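Local coordinates for gamma-glutamyl phosphate reductase (Thermotoga maritima, PDB 1O20), which probably catalyses the NADPH-dependent reduction of L-glutamyl phosphate to glutamate semialdehyde, the second step of proline biosynthesis from glutamate, at residues A46-N60 with L80-C94. Sequence-based numbering, arbitrary orientation.
Sequences AEKLDERRKEILEAN and LALNDKRIDEMIKAC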
loop_
_atom_site.group_PDB
_atom_site.type_symbol
_atom_site.label_atom_id
_atom_site.label_comp_id
_atom_site.label_asym_id
_atom_site.label_seq_id
_atom_site.Cartn_x
_atom_site.Cartn_y
_atom_site.Cartn_z
ATOM N N ALA A 46 13.353 -3.573 17.508
ATOM C CA ALA A 46 12.280 -3.550 18.524
ATOM C C ALA A 46 12.789 -3.154 19.925
ATOM O O ALA A 46 12.202 -2.302 20.623
ATOM C CB ALA A 46 11.564 -4.932 18.574
ATOM N N GLU A 47 13.918 -3.725 20.305
ATOM C CA GLU A 47 14.517 -3.462 21.597
ATOM C C GLU A 47 15.036 -2.012 21.727
ATOM O O GLU A 47 14.822 -1.359 22.754
ATOM C CB GLU A 47 15.658 -4.440 21.830
ATOM C CG GLU A 47 15.186 -5.855 22.151
ATOM C CD GLU A 47 16.327 -6.855 22.192
ATOM O OE1 GLU A 47 17.507 -6.458 22.011
ATOM O OE2 GLU A 47 16.025 -8.044 22.424
ATOM N N LYS A 48 15.674 -1.503 20.681
ATOM C CA LYS A 48 16.214 -0.163 20.735
ATOM C C LYS A 48 15.084 0.878 20.701
ATOM O O LYS A 48 15.197 1.888 21.372
ATOM C CB LYS A 48 17.264 0.111 19.636
ATOM C CG LYS A 48 18.572 -0.661 19.800
ATOM C CD LYS A 48 19.446 -0.142 20.966
ATOM C CE LYS A 48 20.483 -1.173 21.446
ATOM N NZ LYS A 48 21.443 -0.515 22.445
ATOM N N LEU A 49 14.017 0.621 19.946
ATOM C CA LEU A 49 12.862 1.495 19.962
ATOM C C LEU A 49 12.296 1.564 21.384
ATOM O O LEU A 49 12.021 2.649 21.901
ATOM C CB LEU A 49 11.777 1.019 18.993
ATOM C CG LEU A 49 11.999 1.078 17.477
ATOM C CD1 LEU A 49 10.856 0.400 16.789
ATOM C CD2 LEU A 49 12.142 2.499 16.978
ATOM N N ASP A 50 12.168 0.409 22.019
ATOM C CA ASP A 50 11.698 0.317 23.401
ATOM C C ASP A 50 12.587 1.142 24.341
ATOM O O ASP A 50 12.101 1.956 25.100
ATOM C CB ASP A 50 11.655 -1.150 23.850
ATOM C CG ASP A 50 11.017 -1.345 25.236
ATOM O OD1 ASP A 50 9.996 -0.695 25.552
ATOM O OD2 ASP A 50 11.488 -2.138 26.085
ATOM N N GLU A 51 13.891 0.942 24.232
ATOM C CA GLU A 51 14.871 1.648 25.032
ATOM C C GLU A 51 14.994 3.153 24.760
ATOM O O GLU A 51 15.444 3.870 25.633
ATOM C CB GLU A 51 16.257 1.068 24.767
ATOM C CG GLU A 51 16.539 -0.278 25.396
ATOM C CD GLU A 51 17.829 -0.923 24.872
ATOM O OE1 GLU A 51 18.858 -0.216 24.598
ATOM O OE2 GLU A 51 17.803 -2.163 24.728
ATOM N N ARG A 52 14.675 3.607 23.547
ATOM C CA ARG A 52 14.911 4.998 23.146
ATOM C C ARG A 52 13.611 5.783 23.080
ATOM O O ARG A 52 13.536 6.835 22.447
ATOM C CB ARG A 52 15.675 5.096 21.794
ATOM C CG ARG A 52 17.104 4.562 21.793
ATOM C CD ARG A 52 18.051 5.214 22.746
ATOM N NE ARG A 52 19.387 4.620 22.711
ATOM C CZ ARG A 52 20.388 5.020 23.480
ATOM N NH1 ARG A 52 20.218 6.002 24.370
ATOM N NH2 ARG A 52 21.587 4.457 23.368
ATOM N N ARG A 53 12.600 5.285 23.778
ATOM C CA ARG A 53 11.301 5.923 23.842
ATOM C C ARG A 53 11.417 7.382 24.129
ATOM O O ARG A 53 10.814 8.207 23.450
ATOM C CB ARG A 53 10.486 5.342 24.984
ATOM C CG ARG A 53 9.735 4.153 24.618
ATOM C CD ARG A 53 9.022 3.489 25.813
ATOM N NE ARG A 53 8.655 2.178 25.326
ATOM C CZ ARG A 53 7.577 1.910 24.621
ATOM N NH1 ARG A 53 6.687 2.849 24.331
ATOM N NH2 ARG A 53 7.390 0.682 24.188
ATOM N N LYS A 54 12.162 7.676 25.183
ATOM C CA LYS A 54 12.348 9.031 25.674
ATOM C C LYS A 54 12.868 9.951 24.563
ATOM O O LYS A 54 12.305 11.025 24.309
ATOM C CB LYS A 54 13.350 9.003 26.840
ATOM C CG LYS A 54 12.719 9.127 28.243
ATOM C CD LYS A 54 11.537 8.171 28.563
ATOM C CE LYS A 54 11.262 8.155 30.111
ATOM N NZ LYS A 54 9.851 8.616 30.516
ATOM N N GLU A 55 13.958 9.526 23.923
ATOM C CA GLU A 55 14.585 10.280 22.850
ATOM C C GLU A 55 13.603 10.469 21.685
ATOM O O GLU A 55 13.466 11.558 21.148
ATOM C CB GLU A 55 15.878 9.574 22.355
ATOM C CG GLU A 55 17.069 9.655 23.319
ATOM C CD GLU A 55 17.104 8.556 24.399
ATOM O OE1 GLU A 55 16.125 7.744 24.555
ATOM O OE2 GLU A 55 18.159 8.503 25.109
ATOM N N ILE A 56 12.899 9.415 21.317
ATOM C CA ILE A 56 11.979 9.461 20.188
ATOM C C ILE A 56 10.822 10.405 20.502
ATOM O O ILE A 56 10.398 11.174 19.660
ATOM C CB ILE A 56 11.467 8.027 19.820
ATOM C CG1 ILE A 56 12.636 7.202 19.262
ATOM C CG2 ILE A 56 10.320 8.065 18.739
ATOM C CD1 ILE A 56 12.441 5.684 19.399
ATOM N N LEU A 57 10.310 10.342 21.724
ATOM C CA LEU A 57 9.185 11.193 22.098
ATOM C C LEU A 57 9.585 12.657 22.260
ATOM O O LEU A 57 8.795 13.530 21.939
ATOM C CB LEU A 57 8.494 10.651 23.360
ATOM C CG LEU A 57 7.812 9.310 23.078
ATOM C CD1 LEU A 57 7.070 8.809 24.306
ATOM C CD2 LEU A 57 6.872 9.401 21.866
ATOM N N GLU A 58 10.793 12.919 22.730
ATOM C CA GLU A 58 11.314 14.293 22.823
ATOM C C GLU A 58 11.526 14.912 21.443
ATOM O O GLU A 58 11.203 16.063 21.222
ATOM C CB GLU A 58 12.636 14.351 23.615
ATOM C CG GLU A 58 13.401 15.671 23.508
ATOM C CD GLU A 58 12.656 16.890 24.092
ATOM O OE1 GLU A 58 13.113 18.025 23.815
ATOM O OE2 GLU A 58 11.607 16.739 24.799
ATOM N N ALA A 59 12.088 14.145 20.531
ATOM C CA ALA A 59 12.186 14.558 19.144
ATOM C C ALA A 59 10.796 14.829 18.541
ATOM O O ALA A 59 10.566 15.860 17.862
ATOM C CB ALA A 59 12.907 13.481 18.352
ATOM N N ASN A 60 9.855 13.929 18.832
ATOM C CA ASN A 60 8.513 14.083 18.316
ATOM C C ASN A 60 7.783 15.275 18.939
ATOM O O ASN A 60 6.934 15.889 18.289
ATOM C CB ASN A 60 7.707 12.816 18.523
ATOM C CG ASN A 60 6.369 12.893 17.869
ATOM O OD1 ASN A 60 5.380 13.162 18.531
ATOM N ND2 ASN A 60 6.321 12.670 16.551
ATOM N N LEU A 80 1.261 12.756 12.578
ATOM C CA LEU A 80 2.662 12.975 12.862
ATOM C C LEU A 80 3.020 12.583 14.306
ATOM O O LEU A 80 4.155 12.160 14.610
ATOM C CB LEU A 80 2.958 14.445 12.571
ATOM C CG LEU A 80 4.080 15.067 13.331
ATOM C CD1 LEU A 80 5.373 14.412 12.802
ATOM C CD2 LEU A 80 4.059 16.538 13.072
ATOM N N ALA A 81 2.011 12.613 15.174
ATOM C CA ALA A 81 2.229 12.501 16.611
ATOM C C ALA A 81 2.580 11.076 17.044
ATOM O O ALA A 81 2.042 10.085 16.498
ATOM C CB ALA A 81 0.966 13.021 17.376
ATOM N N LEU A 82 3.522 10.969 17.981
ATOM C CA LEU A 82 3.865 9.696 18.599
ATOM C C LEU A 82 3.597 9.710 20.097
ATOM O O LEU A 82 3.531 10.752 20.729
ATOM C CB LEU A 82 5.330 9.339 18.381
ATOM C CG LEU A 82 5.724 9.117 16.932
ATOM C CD1 LEU A 82 7.282 8.996 16.751
ATOM C CD2 LEU A 82 5.001 7.931 16.408
ATOM N N ASN A 83 3.427 8.520 20.645
ATOM C CA ASN A 83 3.344 8.319 22.091
ATOM C C ASN A 83 3.749 6.858 22.341
ATOM O O ASN A 83 4.069 6.161 21.377
ATOM C CB ASN A 83 1.912 8.625 22.529
ATOM C CG ASN A 83 0.895 7.872 21.692
ATOM O OD1 ASN A 83 0.991 6.667 21.559
ATOM N ND2 ASN A 83 -0.039 8.572 21.090
ATOM N N ASP A 84 3.693 6.377 23.580
ATOM C CA ASP A 84 4.112 4.991 23.934
ATOM C C ASP A 84 3.383 3.897 23.176
ATOM O O ASP A 84 4.002 2.952 22.725
ATOM C CB ASP A 84 3.924 4.716 25.431
ATOM C CG ASP A 84 5.001 5.268 26.259
ATOM O OD1 ASP A 84 6.176 5.288 25.814
ATOM O OD2 ASP A 84 4.781 5.695 27.403
ATOM N N LYS A 85 2.076 4.061 23.000
ATOM C CA LYS A 85 1.253 3.092 22.310
ATOM C C LYS A 85 1.630 2.945 20.861
ATOM O O LYS A 85 1.610 1.826 20.299
ATOM C CB LYS A 85 -0.234 3.478 22.425
ATOM C CG LYS A 85 -1.104 2.346 22.908
ATOM C CD LYS A 85 -0.865 1.998 24.344
ATOM C CE LYS A 85 -1.539 0.652 24.653
ATOM N NZ LYS A 85 -1.328 0.251 26.040
ATOM N N ARG A 86 1.954 4.078 20.250
ATOM C CA ARG A 86 2.366 4.057 18.856
ATOM C C ARG A 86 3.765 3.469 18.712
ATOM O O ARG A 86 4.022 2.761 17.756
ATOM C CB ARG A 86 2.221 5.447 18.225
ATOM C CG ARG A 86 0.774 5.759 17.866
ATOM C CD ARG A 86 0.399 7.229 17.760
ATOM N NE ARG A 86 -1.033 7.385 17.463
ATOM C CZ ARG A 86 -1.598 8.496 16.992
ATOM N NH1 ARG A 86 -0.869 9.567 16.723
ATOM N NH2 ARG A 86 -2.906 8.524 16.752
ATOM N N ILE A 87 4.656 3.709 19.665
ATOM C CA ILE A 87 5.919 3.025 19.650
ATOM C C ILE A 87 5.699 1.520 19.847
ATOM O O ILE A 87 6.352 0.695 19.182
ATOM C CB ILE A 87 6.906 3.592 20.676
ATOM C CG1 ILE A 87 7.283 5.034 20.288
ATOM C CG2 ILE A 87 8.145 2.709 20.712
ATOM C CD1 ILE A 87 7.941 5.766 21.329
ATOM N N ASP A 88 4.745 1.160 20.702
ATOM C CA ASP A 88 4.359 -0.251 20.841
ATOM C C ASP A 88 3.881 -0.845 19.515
ATOM O O ASP A 88 4.174 -2.007 19.238
ATOM C CB ASP A 88 3.271 -0.456 21.919
ATOM C CG ASP A 88 3.747 -0.150 23.313
ATOM O OD1 ASP A 88 4.956 -0.098 23.575
ATOM O OD2 ASP A 88 2.966 0.107 24.245
ATOM N N GLU A 89 3.152 -0.081 18.697
ATOM C CA GLU A 89 2.676 -0.608 17.414
ATOM C C GLU A 89 3.898 -0.893 16.544
ATOM O O GLU A 89 3.886 -1.861 15.784
ATOM C CB GLU A 89 1.730 0.338 16.616
ATOM C CG GLU A 89 0.339 0.559 17.205
ATOM C CD GLU A 89 -0.454 1.751 16.597
ATOM O OE1 GLU A 89 0.090 2.657 15.899
ATOM O OE2 GLU A 89 -1.669 1.791 16.851
HETATM N N MSE A 90 4.895 -0.010 16.600
HETATM C CA MSE A 90 6.141 -0.206 15.817
HETATM C C MSE A 90 6.830 -1.499 16.257
HETATM O O MSE A 90 7.309 -2.284 15.409
HETATM C CB MSE A 90 7.093 0.985 15.974
HETATM C CG MSE A 90 6.672 2.227 15.214
HETATM SE SE MSE A 90 7.898 3.705 15.768
HETATM C CE MSE A 90 6.543 5.092 16.124
ATOM N N ILE A 91 6.829 -1.737 17.572
ATOM C CA ILE A 91 7.437 -2.934 18.157
ATOM C C ILE A 91 6.716 -4.228 17.740
ATOM O O ILE A 91 7.365 -5.179 17.309
ATOM C CB ILE A 91 7.529 -2.788 19.672
ATOM C CG1 ILE A 91 8.733 -1.905 20.014
ATOM C CG2 ILE A 91 7.647 -4.156 20.377
ATOM C CD1 ILE A 91 8.693 -1.225 21.409
ATOM N N LYS A 92 5.389 -4.221 17.838
ATOM C CA LYS A 92 4.540 -5.273 17.345
ATOM C C LYS A 92 4.751 -5.532 15.838
ATOM O O LYS A 92 4.784 -6.684 15.434
ATOM C CB LYS A 92 3.067 -4.950 17.635
ATOM C CG LYS A 92 2.064 -5.908 16.958
ATOM C CD LYS A 92 0.751 -6.110 17.754
ATOM C CE LYS A 92 0.120 -7.506 17.502
ATOM N NZ LYS A 92 -1.008 -7.478 16.453
ATOM N N ALA A 93 4.895 -4.481 15.021
ATOM C CA ALA A 93 5.215 -4.664 13.604
ATOM C C ALA A 93 6.514 -5.452 13.428
ATOM O O ALA A 93 6.565 -6.383 12.638
ATOM C CB ALA A 93 5.309 -3.318 12.861
ATOM N N CYS A 94 7.546 -5.120 14.195
ATOM C CA CYS A 94 8.781 -5.905 14.188
ATOM C C CYS A 94 8.518 -7.396 14.487
ATOM O O CYS A 94 9.039 -8.291 13.797
ATOM C CB CYS A 94 9.775 -5.366 15.210
ATOM S SG CYS A 94 10.387 -3.717 14.887
HETATM O O HOH W 1 4.443 13.608 21.014
#
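Arg-53 lays its guanidinium across helix 84-94, where NH2 donates to Asp-88 OD1 (2.6 Å) nearly along the C-O axis and NH1 reaches Asp-84 OD1 (2.9 Å) from above the carboxylate plane. NH1 also bonds the backbone Asp-84 O, while CG2 of Ile-87 lies 3.7 Å above one face. A long, flat cation with several N-H donors suits this place, since it can serve these acceptors together. Within its own segment, Asp-50 OD1 takes both NE and NH2 side-on, fixing the group's rotation; chi1 of -173° swings the carboxylate to that edge. With an alanine here, Asp-50, Asp-84 and Asp-88 would probably lose the positive partner they share, and Ile-87 the group lying over it.

Beneath this network, branched Ile-87 fits among Leu-49, Arg-53, Ile-56 and Leu-57, its CD1 3.8 Å from Leu-57 CD2. Small Ala-46 permits close approach, its CB 3.8 Å from Cys-94 CB. At the other end, Asn-60 suits the turn because its amide both accepts and donates: OD1 takes Leu-82 N (2.9 Å), ND2 gives to Leu-80 O (3.0 Å) and to Ser-165. Farther out, Asn-83 N-caps helix 84-94 through Arg-86 N.

Helix 84-94 thus packs knobs-into-holes against two helices broken at Arg-52, nearly antiparallel to 46-51 (169°) and steeply crossed by 53-60 (121°), in the N-terminal helical region of an aldehyde dehydrogenase-like fold.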